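Local coordinates for ORF10 (Moritella marina, PDB 6RIW), which is the ketosynthase-chain length factor didomain of a polyunsaturated fatty acid synthase, probably extending acyl chains by condensation on an acyl carrier protein, at residues 82-90 with 167-178; 123-134 with 582-593. All blocks are in the same frame, centred on the assembly; numbering follows the deposited sequence.

Contact 1 of 2, residues 82-90 with 167-178; sequences YLAGLDDLN and DNALVAGYPAAL
L86 faces N168 and N90 faces P175 where the kinked chain between helices 80-84 and 88-104 runs past the turn at 167-169 and the first residues of helix 174-183, with CA atoms 6.2 Å apart in the first pair and 5.6 Å in the second. The contact lies in the thiolase-like fold of the ketosynthase half and is almost wholly buried. N168 reads the backbone of the bend with both ends of its amide: ND2 gives a nearly straight bond (168°) to G85 O at 3.2 Å, within the plane of that carbonyl, while OD1 takes D87 N at 2.9 Å, with the N-H tilted from the plane of the amide carbonyl. The bend is thereby fixed just before helix 88-104, whose N-cap is D87; OD2 of that aspartate accepts from L89 N, and OD1 turns to S128. At the other end, the Y82 ring carries its hydroxyl into a polar cluster. CG lies anti to the backbone N (chi1 173°), which sends OH to a very short 2.4 Å hydrogen bond with D167 OD2, the ring and carboxylate planes being perpendicular. Y174 arrives from the opposite direction, edge first, and its OH is 2.7 Å from Y82 OH. OD1 of the same carboxylate makes a salt bridge with R873 and a hydrogen bond with Y708, both in the chain length factor half. Next to this cluster, L178 of helix 174-183 reaches the 82-90 segment with both methyls: CD1 lies at the edge of the Y82 ring and against L83, whereas CD2 meets L86 CD1 tip to tip at 3.6 Å. Farther along, L89 CD1 packs on V171 CG1, and L89 CD2 presses on P175 CG at 3.4 Å, tighter than ordinary carbon packing.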
loop_
_atom_site.group_PDB
_atom_site.type_symbol
_atom_site.label_atom_id
_atom_site.label_comp_id
_atom_site.label_asym_id
_atom_site.label_seq_id
_atom_site.Cartn_x
_atom_site.Cartn_y
_atom_site.Cartn_z
ATOM N N TYR A 82 -22.969 7.884 -2.206
ATOM C CA TYR A 82 -21.550 7.786 -2.552
ATOM C C TYR A 82 -20.894 6.585 -1.867
ATOM O O TYR A 82 -20.206 5.787 -2.515
ATOM C CB TYR A 82 -20.836 9.082 -2.175
ATOM C CG TYR A 82 -19.332 9.005 -2.336
ATOM C CD1 TYR A 82 -18.754 8.902 -3.594
ATOM C CD2 TYR A 82 -18.500 9.017 -1.228
ATOM C CE1 TYR A 82 -17.359 8.830 -3.749
ATOM C CE2 TYR A 82 -17.114 8.949 -1.368
ATOM C CZ TYR A 82 -16.552 8.856 -2.621
ATOM O OH TYR A 82 -15.176 8.768 -2.738
ATOM N N LEU A 83 -21.075 6.450 -0.550
ATOM C CA LEU A 83 -20.421 5.350 0.168
ATOM C C LEU A 83 -20.950 3.993 -0.270
ATOM O O LEU A 83 -20.202 3.009 -0.280
ATOM C CB LEU A 83 -20.601 5.500 1.676
ATOM C CG LEU A 83 -20.038 6.788 2.245
ATOM C CD1 LEU A 83 -20.254 6.863 3.750
ATOM C CD2 LEU A 83 -18.540 6.858 1.906
ATOM N N ALA A 84 -22.241 3.913 -0.612
ATOM C CA ALA A 84 -22.823 2.667 -1.095
ATOM C C ALA A 84 -22.179 2.177 -2.385
ATOM O O ALA A 84 -22.236 0.979 -2.669
ATOM C CB ALA A 84 -24.331 2.839 -1.318
ATOM N N GLY A 85 -21.594 3.064 -3.175
ATOM C CA GLY A 85 -20.985 2.689 -4.432
ATOM C C GLY A 85 -19.506 2.378 -4.350
ATOM O O GLY A 85 -18.854 2.268 -5.392
ATOM N N LEU A 86 -18.956 2.215 -3.155
ATOM C CA LEU A 86 -17.541 1.912 -3.000
ATOM C C LEU A 86 -17.341 0.432 -2.682
ATOM O O LEU A 86 -18.249 -0.257 -2.203
ATOM C CB LEU A 86 -16.919 2.801 -1.914
ATOM C CG LEU A 86 -16.944 4.317 -2.170
ATOM C CD1 LEU A 86 -16.358 5.061 -0.986
ATOM C CD2 LEU A 86 -16.148 4.646 -3.419
ATOM N N ASP A 87 -16.127 -0.042 -2.958
ATOM C CA ASP A 87 -15.732 -1.436 -2.784
ATOM C C ASP A 87 -15.812 -1.876 -1.318
ATOM O O ASP A 87 -15.787 -1.062 -0.384
ATOM C CB ASP A 87 -14.282 -1.627 -3.281
ATOM C CG ASP A 87 -13.872 -3.086 -3.434
ATOM O OD1 ASP A 87 -14.211 -3.703 -4.484
ATOM O OD2 ASP A 87 -13.157 -3.620 -2.534
ATOM N N ASP A 88 -15.854 -3.204 -1.135
ATOM C CA ASP A 88 -15.682 -3.811 0.192
ATOM C C ASP A 88 -14.502 -3.203 0.938
ATOM O O ASP A 88 -14.551 -3.010 2.164
ATOM C CB ASP A 88 -15.441 -5.314 0.051
ATOM C CG ASP A 88 -16.706 -6.100 -0.257
ATOM O OD1 ASP A 88 -17.811 -5.591 0.021
ATOM O OD2 ASP A 88 -16.571 -7.231 -0.793
ATOM N N LEU A 89 -13.396 -2.961 0.231
ATOM C CA LEU A 89 -12.231 -2.367 0.889
ATOM C C LEU A 89 -12.633 -1.139 1.693
ATOM O O LEU A 89 -12.302 -1.015 2.879
ATOM C CB LEU A 89 -11.178 -1.992 -0.143
ATOM C CG LEU A 89 -9.754 -1.860 0.414
ATOM C CD1 LEU A 89 -8.752 -2.001 -0.731
ATOM C CD2 LEU A 89 -9.588 -0.550 1.108
ATOM N N ASN A 90 -13.329 -0.207 1.048
ATOM C CA ASN A 90 -13.717 1.023 1.728
ATOM C C ASN A 90 -14.798 0.762 2.759
ATOM O O ASN A 90 -14.754 1.312 3.872
ATOM C CB ASN A 90 -14.211 2.048 0.708
ATOM C CG ASN A 90 -13.219 2.271 -0.427
ATOM O OD1 ASN A 90 -12.447 3.217 -0.405
ATOM N ND2 ASN A 90 -13.242 1.394 -1.417
ATOM N N ASP A 167 -13.313 6.573 -7.923
ATOM C CA ASP A 167 -12.567 6.533 -6.658
ATOM C C ASP A 167 -12.220 5.101 -6.244
ATOM O O ASP A 167 -11.333 4.900 -5.411
ATOM C CB ASP A 167 -13.371 7.215 -5.531
ATOM C CG ASP A 167 -13.325 8.758 -5.581
ATOM O OD1 ASP A 167 -12.542 9.347 -6.369
ATOM O OD2 ASP A 167 -14.094 9.393 -4.813
ATOM N N ASN A 168 -12.916 4.095 -6.784
ATOM C CA ASN A 168 -12.561 2.709 -6.532
ATOM C C ASN A 168 -11.195 2.315 -7.105
ATOM O O ASN A 168 -10.675 1.256 -6.749
ATOM C CB ASN A 168 -13.656 1.805 -7.093
ATOM C CG ASN A 168 -14.906 1.829 -6.224
ATOM O OD1 ASN A 168 -14.852 1.453 -5.053
ATOM N ND2 ASN A 168 -16.022 2.312 -6.776
ATOM N N ALA A 169 -10.583 3.135 -7.940
ATOM C CA ALA A 169 -9.229 2.808 -8.379
ATOM C C ALA A 169 -8.147 3.366 -7.452
ATOM O O ALA A 169 -6.958 3.058 -7.645
ATOM C CB ALA A 169 -9.000 3.338 -9.799
ATOM N N LEU A 170 -8.525 4.185 -6.469
ATOM C CA LEU A 170 -7.572 4.768 -5.523
ATOM C C LEU A 170 -7.425 3.795 -4.356
ATOM O O LEU A 170 -7.938 3.989 -3.248
ATOM C CB LEU A 170 -8.032 6.153 -5.062
ATOM C CG LEU A 170 -8.366 7.171 -6.182
ATOM C CD1 LEU A 170 -8.907 8.452 -5.595
ATOM C CD2 LEU A 170 -7.122 7.461 -7.021
ATOM N N VAL A 171 -6.731 2.698 -4.643
ATOM C CA VAL A 171 -6.832 1.534 -3.766
ATOM C C VAL A 171 -5.960 1.692 -2.521
ATOM O O VAL A 171 -6.395 1.398 -1.400
ATOM C CB VAL A 171 -6.482 0.264 -4.567
ATOM C CG1 VAL A 171 -6.177 -0.889 -3.625
ATOM C CG2 VAL A 171 -7.649 -0.110 -5.514
ATOM N N ALA A 172 -4.720 2.156 -2.681
ATOM C CA ALA A 172 -3.762 2.069 -1.576
ATOM C C ALA A 172 -4.022 3.115 -0.480
ATOM O O ALA A 172 -4.194 2.766 0.697
ATOM C CB ALA A 172 -2.328 2.181 -2.113
ATOM N N GLY A 173 -4.061 4.398 -0.840
ATOM C CA GLY A 173 -4.061 5.438 0.175
ATOM C C GLY A 173 -5.417 6.057 0.478
ATOM O O GLY A 173 -5.730 6.348 1.636
ATOM N N TYR A 174 -6.238 6.264 -0.550
ATOM C CA TYR A 174 -7.529 6.923 -0.337
ATOM C C TYR A 174 -8.398 6.290 0.753
ATOM O O TYR A 174 -9.119 7.044 1.433
ATOM C CB TYR A 174 -8.301 6.973 -1.663
ATOM C CG TYR A 174 -9.595 7.754 -1.572
ATOM C CD1 TYR A 174 -9.591 9.105 -1.237
ATOM C CD2 TYR A 174 -10.824 7.129 -1.823
ATOM C CE1 TYR A 174 -10.794 9.833 -1.152
ATOM C CE2 TYR A 174 -12.027 7.838 -1.731
ATOM C CZ TYR A 174 -12.002 9.188 -1.396
ATOM O OH TYR A 174 -13.195 9.891 -1.318
ATOM N N PRO A 175 -8.408 4.971 0.971
ATOM C CA PRO A 175 -9.264 4.441 2.054
ATOM C C PRO A 175 -8.990 5.073 3.410
ATOM O O PRO A 175 -9.931 5.265 4.196
ATOM C CB PRO A 175 -8.946 2.941 2.046
ATOM C CG PRO A 175 -8.650 2.669 0.562
ATOM C CD PRO A 175 -7.857 3.885 0.136
ATOM N N ALA A 176 -7.730 5.404 3.713
ATOM C CA ALA A 176 -7.443 6.068 4.982
ATOM C C ALA A 176 -7.977 7.500 4.994
ATOM O O ALA A 176 -8.510 7.962 6.009
ATOM C CB ALA A 176 -5.942 6.056 5.259
ATOM N N ALA A 177 -7.838 8.223 3.882
ATOM C CA ALA A 177 -8.392 9.573 3.815
ATOM C C ALA A 177 -9.914 9.547 3.833
ATOM O O ALA A 177 -10.546 10.466 4.359
ATOM C CB ALA A 177 -7.883 10.287 2.553
ATOM N N LEU A 178 -10.519 8.513 3.254
ATOM C CA LEU A 178 -11.969 8.417 3.264
ATOM C C LEU A 178 -12.485 8.177 4.673
ATOM O O LEU A 178 -13.495 8.767 5.082
ATOM C CB LEU A 178 -12.416 7.294 2.342
ATOM C CG LEU A 178 -13.913 6.997 2.376
ATOM C CD1 LEU A 178 -14.620 8.033 1.564
ATOM C CD2 LEU A 178 -14.183 5.628 1.782
HETATM O O HOH W 1 -12.117 3.392 3.588
#

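Contact 2 of 2, residues 123-134 with 582-593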
loop_
_atom_site.group_PDB
_atom_site.type_symbol
_atom_site.label_atom_id
_atom_site.label_comp_id
_atom_site.label_asym_id
_atom_site.label_seq_id
_atom_site.Cartn_x
_atom_site.Cartn_y
_atom_site.Cartn_z
ATOM N N SER A 123 -1.771 -3.111 -1.665
ATOM C CA SER A 123 -1.760 -2.370 -2.921
ATOM C C SER A 123 -2.123 -3.264 -4.094
ATOM O O SER A 123 -1.443 -3.225 -5.122
ATOM C CB SER A 123 -0.383 -1.733 -3.133
ATOM O OG SER A 123 -0.181 -0.692 -2.196
ATOM N N PHE A 124 -3.165 -4.094 -3.955
ATOM C CA PHE A 124 -3.589 -5.038 -4.990
ATOM C C PHE A 124 -4.881 -4.581 -5.650
ATOM O O PHE A 124 -5.685 -3.885 -5.027
ATOM C CB PHE A 124 -3.878 -6.412 -4.389
ATOM C CG PHE A 124 -2.666 -7.196 -3.957
ATOM C CD1 PHE A 124 -1.386 -6.788 -4.265
ATOM C CD2 PHE A 124 -2.851 -8.371 -3.240
ATOM C CE1 PHE A 124 -0.298 -7.546 -3.863
ATOM C CE2 PHE A 124 -1.775 -9.136 -2.836
ATOM C CZ PHE A 124 -0.491 -8.718 -3.158
ATOM N N PRO A 125 -5.160 -5.042 -6.869
ATOM C CA PRO A 125 -6.489 -4.823 -7.462
ATOM C C PRO A 125 -7.583 -5.296 -6.513
ATOM O O PRO A 125 -7.407 -6.266 -5.776
ATOM C CB PRO A 125 -6.463 -5.675 -8.731
ATOM C CG PRO A 125 -4.949 -5.719 -9.126
ATOM C CD PRO A 125 -4.224 -5.727 -7.780
ATOM N N THR A 126 -8.723 -4.619 -6.567
ATOM C CA THR A 126 -9.901 -5.026 -5.814
ATOM C C THR A 126 -10.976 -5.499 -6.779
ATOM O O THR A 126 -10.858 -5.375 -8.005
ATOM C CB THR A 126 -10.456 -3.890 -4.950
ATOM O OG1 THR A 126 -10.992 -2.866 -5.797
ATOM C CG2 THR A 126 -9.376 -3.303 -4.007
ATOM N N LYS A 127 -12.064 -6.037 -6.216
ATOM C CA LYS A 127 -13.133 -6.497 -7.093
ATOM C C LYS A 127 -13.733 -5.335 -7.877
ATOM O O LYS A 127 -14.131 -5.514 -9.036
ATOM C CB LYS A 127 -14.203 -7.232 -6.274
ATOM C CG LYS A 127 -13.660 -8.462 -5.534
ATOM C CD LYS A 127 -14.819 -9.260 -4.881
ATOM C CE LYS A 127 -15.464 -8.438 -3.750
ATOM N NZ LYS A 127 -14.539 -8.171 -2.574
ATOM N N SER A 128 -13.714 -4.123 -7.305
ATOM C CA SER A 128 -14.254 -2.957 -7.991
ATOM C C SER A 128 -13.244 -2.304 -8.928
ATOM O O SER A 128 -13.624 -1.834 -10.004
ATOM C CB SER A 128 -14.748 -1.920 -6.976
ATOM O OG SER A 128 -15.776 -2.476 -6.163
ATOM N N SER A 129 -11.973 -2.212 -8.535
ATOM C CA SER A 129 -11.014 -1.528 -9.420
ATOM C C SER A 129 -10.888 -2.241 -10.770
ATOM O O SER A 129 -10.701 -1.583 -11.804
ATOM C CB SER A 129 -9.653 -1.372 -8.723
ATOM O OG SER A 129 -8.946 -2.599 -8.601
ATOM N N ASN A 130 -11.041 -3.574 -10.785
ATOM C CA ASN A 130 -11.044 -4.343 -12.031
ATOM C C ASN A 130 -12.023 -3.766 -13.042
ATOM O O ASN A 130 -11.729 -3.713 -14.242
ATOM C CB ASN A 130 -11.432 -5.808 -11.771
ATOM C CG ASN A 130 -10.367 -6.616 -11.071
ATOM O OD1 ASN A 130 -9.188 -6.262 -11.051
ATOM N ND2 ASN A 130 -10.789 -7.736 -10.486
ATOM N N GLN A 131 -13.200 -3.332 -12.577
ATOM C CA GLN A 131 -14.238 -2.885 -13.501
ATOM C C GLN A 131 -13.806 -1.658 -14.289
ATOM O O GLN A 131 -14.305 -1.427 -15.399
ATOM C CB GLN A 131 -15.539 -2.564 -12.745
ATOM C CG GLN A 131 -16.208 -3.743 -12.056
ATOM C CD GLN A 131 -17.183 -4.475 -12.976
ATOM O OE1 GLN A 131 -17.342 -4.116 -14.144
ATOM N NE2 GLN A 131 -17.833 -5.518 -12.446
ATOM N N LEU A 132 -12.880 -0.874 -13.750
ATOM C CA LEU A 132 -12.451 0.360 -14.395
ATOM C C LEU A 132 -11.391 0.151 -15.466
ATOM O O LEU A 132 -11.173 1.065 -16.260
ATOM C CB LEU A 132 -11.915 1.347 -13.341
ATOM C CG LEU A 132 -12.951 1.831 -12.311
ATOM C CD1 LEU A 132 -12.275 2.470 -11.096
ATOM C CD2 LEU A 132 -13.902 2.815 -12.933
ATOM N N PHE A 133 -10.734 -1.012 -15.521
ATOM C CA PHE A 133 -9.590 -1.170 -16.418
ATOM C C PHE A 133 -9.712 -2.351 -17.372
ATOM O O PHE A 133 -9.184 -2.289 -18.482
ATOM C CB PHE A 133 -8.306 -1.281 -15.597
ATOM C CG PHE A 133 -8.096 -0.090 -14.716
ATOM C CD1 PHE A 133 -7.878 1.166 -15.293
ATOM C CD2 PHE A 133 -8.191 -0.197 -13.331
ATOM C CE1 PHE A 133 -7.732 2.292 -14.481
ATOM C CE2 PHE A 133 -8.029 0.904 -12.511
ATOM C CZ PHE A 133 -7.808 2.158 -13.071
ATOM N N MET A 134 -10.384 -3.423 -16.965
ATOM C CA MET A 134 -10.505 -4.584 -17.851
ATOM C C MET A 134 -10.994 -4.238 -19.257
ATOM O O MET A 134 -10.497 -4.851 -20.220
ATOM C CB MET A 134 -11.454 -5.627 -17.233
ATOM C CG MET A 134 -10.940 -6.393 -16.045
ATOM S SD MET A 134 -9.216 -6.955 -16.131
ATOM C CE MET A 134 -8.846 -7.035 -14.374
ATOM N N MET A 582 3.970 5.678 -2.627
ATOM C CA MET A 582 3.495 5.055 -3.854
ATOM C C MET A 582 1.992 4.880 -3.742
ATOM O O MET A 582 1.403 5.062 -2.674
ATOM C CB MET A 582 4.198 3.710 -4.098
ATOM C CG MET A 582 4.121 2.748 -2.886
ATOM S SD MET A 582 2.522 1.875 -2.733
ATOM C CE MET A 582 2.800 0.510 -3.907
ATOM N N GLY A 583 1.371 4.586 -4.882
ATOM C CA GLY A 583 0.056 3.989 -4.935
ATOM C C GLY A 583 0.162 2.719 -5.766
ATOM O O GLY A 583 1.246 2.354 -6.236
ATOM N N MET A 584 -0.968 2.040 -5.942
ATOM C CA MET A 584 -0.864 0.754 -6.635
ATOM C C MET A 584 -0.427 0.961 -8.083
ATOM O O MET A 584 -0.729 1.983 -8.715
ATOM C CB MET A 584 -2.181 -0.043 -6.558
ATOM C CG MET A 584 -3.369 0.499 -7.315
ATOM S SD MET A 584 -4.602 -0.826 -7.702
ATOM C CE MET A 584 -3.660 -1.870 -8.727
ATOM N N GLU A 585 0.359 0.016 -8.580
ATOM C CA GLU A 585 0.648 -0.063 -10.005
ATOM C C GLU A 585 -0.638 -0.478 -10.702
ATOM O O GLU A 585 -1.060 -1.632 -10.588
ATOM C CB GLU A 585 1.762 -1.075 -10.254
ATOM C CG GLU A 585 2.080 -1.312 -11.737
ATOM C CD GLU A 585 2.298 -0.009 -12.501
ATOM O OE1 GLU A 585 3.431 0.539 -12.436
ATOM O OE2 GLU A 585 1.342 0.460 -13.178
ATOM N N LEU A 586 -1.284 0.467 -11.373
ATOM C CA LEU A 586 -2.542 0.162 -12.041
ATOM C C LEU A 586 -2.379 -0.878 -13.144
ATOM O O LEU A 586 -3.367 -1.548 -13.493
ATOM C CB LEU A 586 -3.129 1.453 -12.591
ATOM C CG LEU A 586 -3.499 2.514 -11.523
ATOM C CD1 LEU A 586 -3.895 3.828 -12.221
ATOM C CD2 LEU A 586 -4.635 2.026 -10.621
ATOM N N GLU A 587 -1.162 -1.036 -13.710
ATOM C CA GLU A 587 -0.945 -2.087 -14.706
ATOM C C GLU A 587 -1.094 -3.489 -14.124
ATOM O O GLU A 587 -1.171 -4.461 -14.894
ATOM C CB GLU A 587 0.435 -1.942 -15.380
ATOM C CG GLU A 587 0.540 -0.671 -16.224
ATOM C CD GLU A 587 1.850 -0.590 -17.018
ATOM O OE1 GLU A 587 2.794 -1.366 -16.733
ATOM O OE2 GLU A 587 1.932 0.259 -17.924
ATOM N N LEU A 588 -1.180 -3.625 -12.799
ATOM C CA LEU A 588 -1.440 -4.940 -12.224
ATOM C C LEU A 588 -2.776 -5.543 -12.664
ATOM O O LEU A 588 -2.955 -6.768 -12.552
ATOM C CB LEU A 588 -1.396 -4.861 -10.689
ATOM C CG LEU A 588 -0.017 -4.601 -10.049
ATOM C CD1 LEU A 588 -0.171 -4.567 -8.532
ATOM C CD2 LEU A 588 0.982 -5.652 -10.475
ATOM N N HIS A 589 -3.718 -4.721 -13.138
ATOM C CA HIS A 589 -4.980 -5.245 -13.657
ATOM C C HIS A 589 -4.782 -6.057 -14.927
ATOM O O HIS A 589 -5.665 -6.839 -15.292
ATOM C CB HIS A 589 -5.968 -4.094 -13.903
ATOM C CG HIS A 589 -6.364 -3.396 -12.635
ATOM N ND1 HIS A 589 -5.753 -2.238 -12.202
ATOM C CD2 HIS A 589 -7.286 -3.714 -11.692
ATOM C CE1 HIS A 589 -6.282 -1.868 -11.041
ATOM N NE2 HIS A 589 -7.226 -2.737 -10.717
ATOM N N GLN A 590 -3.631 -5.905 -15.589
ATOM C CA GLN A 590 -3.381 -6.688 -16.790
ATOM C C GLN A 590 -3.254 -8.172 -16.481
ATOM O O GLN A 590 -3.498 -8.994 -17.366
ATOM C CB GLN A 590 -2.120 -6.171 -17.496
ATOM C CG GLN A 590 -2.301 -4.768 -18.049
ATOM C CD GLN A 590 -0.993 -4.142 -18.490
ATOM O OE1 GLN A 590 -0.015 -4.844 -18.698
ATOM N NE2 GLN A 590 -0.976 -2.817 -18.647
ATOM N N TYR A 591 -2.880 -8.535 -15.250
ATOM C CA TYR A 591 -2.705 -9.947 -14.935
ATOM C C TYR A 591 -4.037 -10.698 -14.977
ATOM O O TYR A 591 -4.159 -11.743 -15.641
ATOM C CB TYR A 591 -2.028 -10.115 -13.578
ATOM C CG TYR A 591 -1.923 -11.570 -13.237
ATOM C CD1 TYR A 591 -1.132 -12.416 -14.000
ATOM C CD2 TYR A 591 -2.654 -12.110 -12.186
ATOM C CE1 TYR A 591 -1.067 -13.779 -13.726
ATOM C CE2 TYR A 591 -2.589 -13.461 -11.896
ATOM C CZ TYR A 591 -1.792 -14.286 -12.672
ATOM O OH TYR A 591 -1.735 -15.625 -12.384
ATOM N N ARG A 592 -5.050 -10.203 -14.266
ATOM C CA ARG A 592 -6.375 -10.808 -14.433
ATOM C C ARG A 592 -6.915 -10.561 -15.841
ATOM O O ARG A 592 -7.665 -11.389 -16.381
ATOM C CB ARG A 592 -7.357 -10.278 -13.381
ATOM C CG ARG A 592 -8.729 -10.967 -13.495
ATOM C CD ARG A 592 -9.675 -10.662 -12.344
ATOM N NE ARG A 592 -10.960 -11.315 -12.623
ATOM C CZ ARG A 592 -11.862 -11.641 -11.700
ATOM N NH1 ARG A 592 -11.633 -11.375 -10.426
ATOM N NH2 ARG A 592 -12.995 -12.241 -12.058
ATOM N N GLY A 593 -6.538 -9.437 -16.455
ATOM C CA GLY A 593 -6.868 -9.219 -17.853
ATOM C C GLY A 593 -6.465 -10.386 -18.735
ATOM O O GLY A 593 -7.163 -10.715 -19.697
#
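S123 runs beside M584 with CA atoms 4.9 Å apart, after which both chains turn into helices, 129-134 and 589-593, whose axes pass 9.8 Å apart at a crossing angle of -75°. H589 is the knob of this crossing, seated among S129, N130, F133 and M134. NE2 shares a 2.7 Å hydrogen bond with S129 OG in the ring plane, and ND1 donates to L586 O, so both ring nitrogens are bonded and the rotation of the imidazole is fixed. P125 CG covers one face as a CH-pi contact; F133 CD2 lies over the opposite face, its ring tilted 39° to the imidazole. This is the interface of the ketosynthase and chain length factor halves, which pair much as the two subunits of a ketosynthase dimer do. S129 is also half of a capping box with T126: its OG accepts from T126 N, while T126 OG1 accepts from S129 N. M134, bent at chi2 (-42°), lays CE 3.3 Å from H589 O and against R592 CB. N130 ND2 sits 3.6 Å from R592 CD; both side chains hold D227, and R592 NE also bonds N596. P125 CD meets M584 CE at 4.0 Å.

In the fold
From the N terminus the chain passes 82-90, 123-134, 167-178 and finally 582-593, so contacts 1 and 2 cross. Contact 1 closes a loop of 76 residues that carries strand 115-120 and helix 129-148, all within the ketosynthase half. Contact 2 starts inside that loop and spans 447 residues to reach the chain length factor half, near the antiparallel pairing of strands 189-193 and 659-663. Their centres lie about 13 Å apart. Two direct ties join them: a salt bridge from K127 NZ to D88 OD2 at the start of helix 88-104, and V171 CG1, in the loop before helix 174-183, packing 3.3 Å from F124 O.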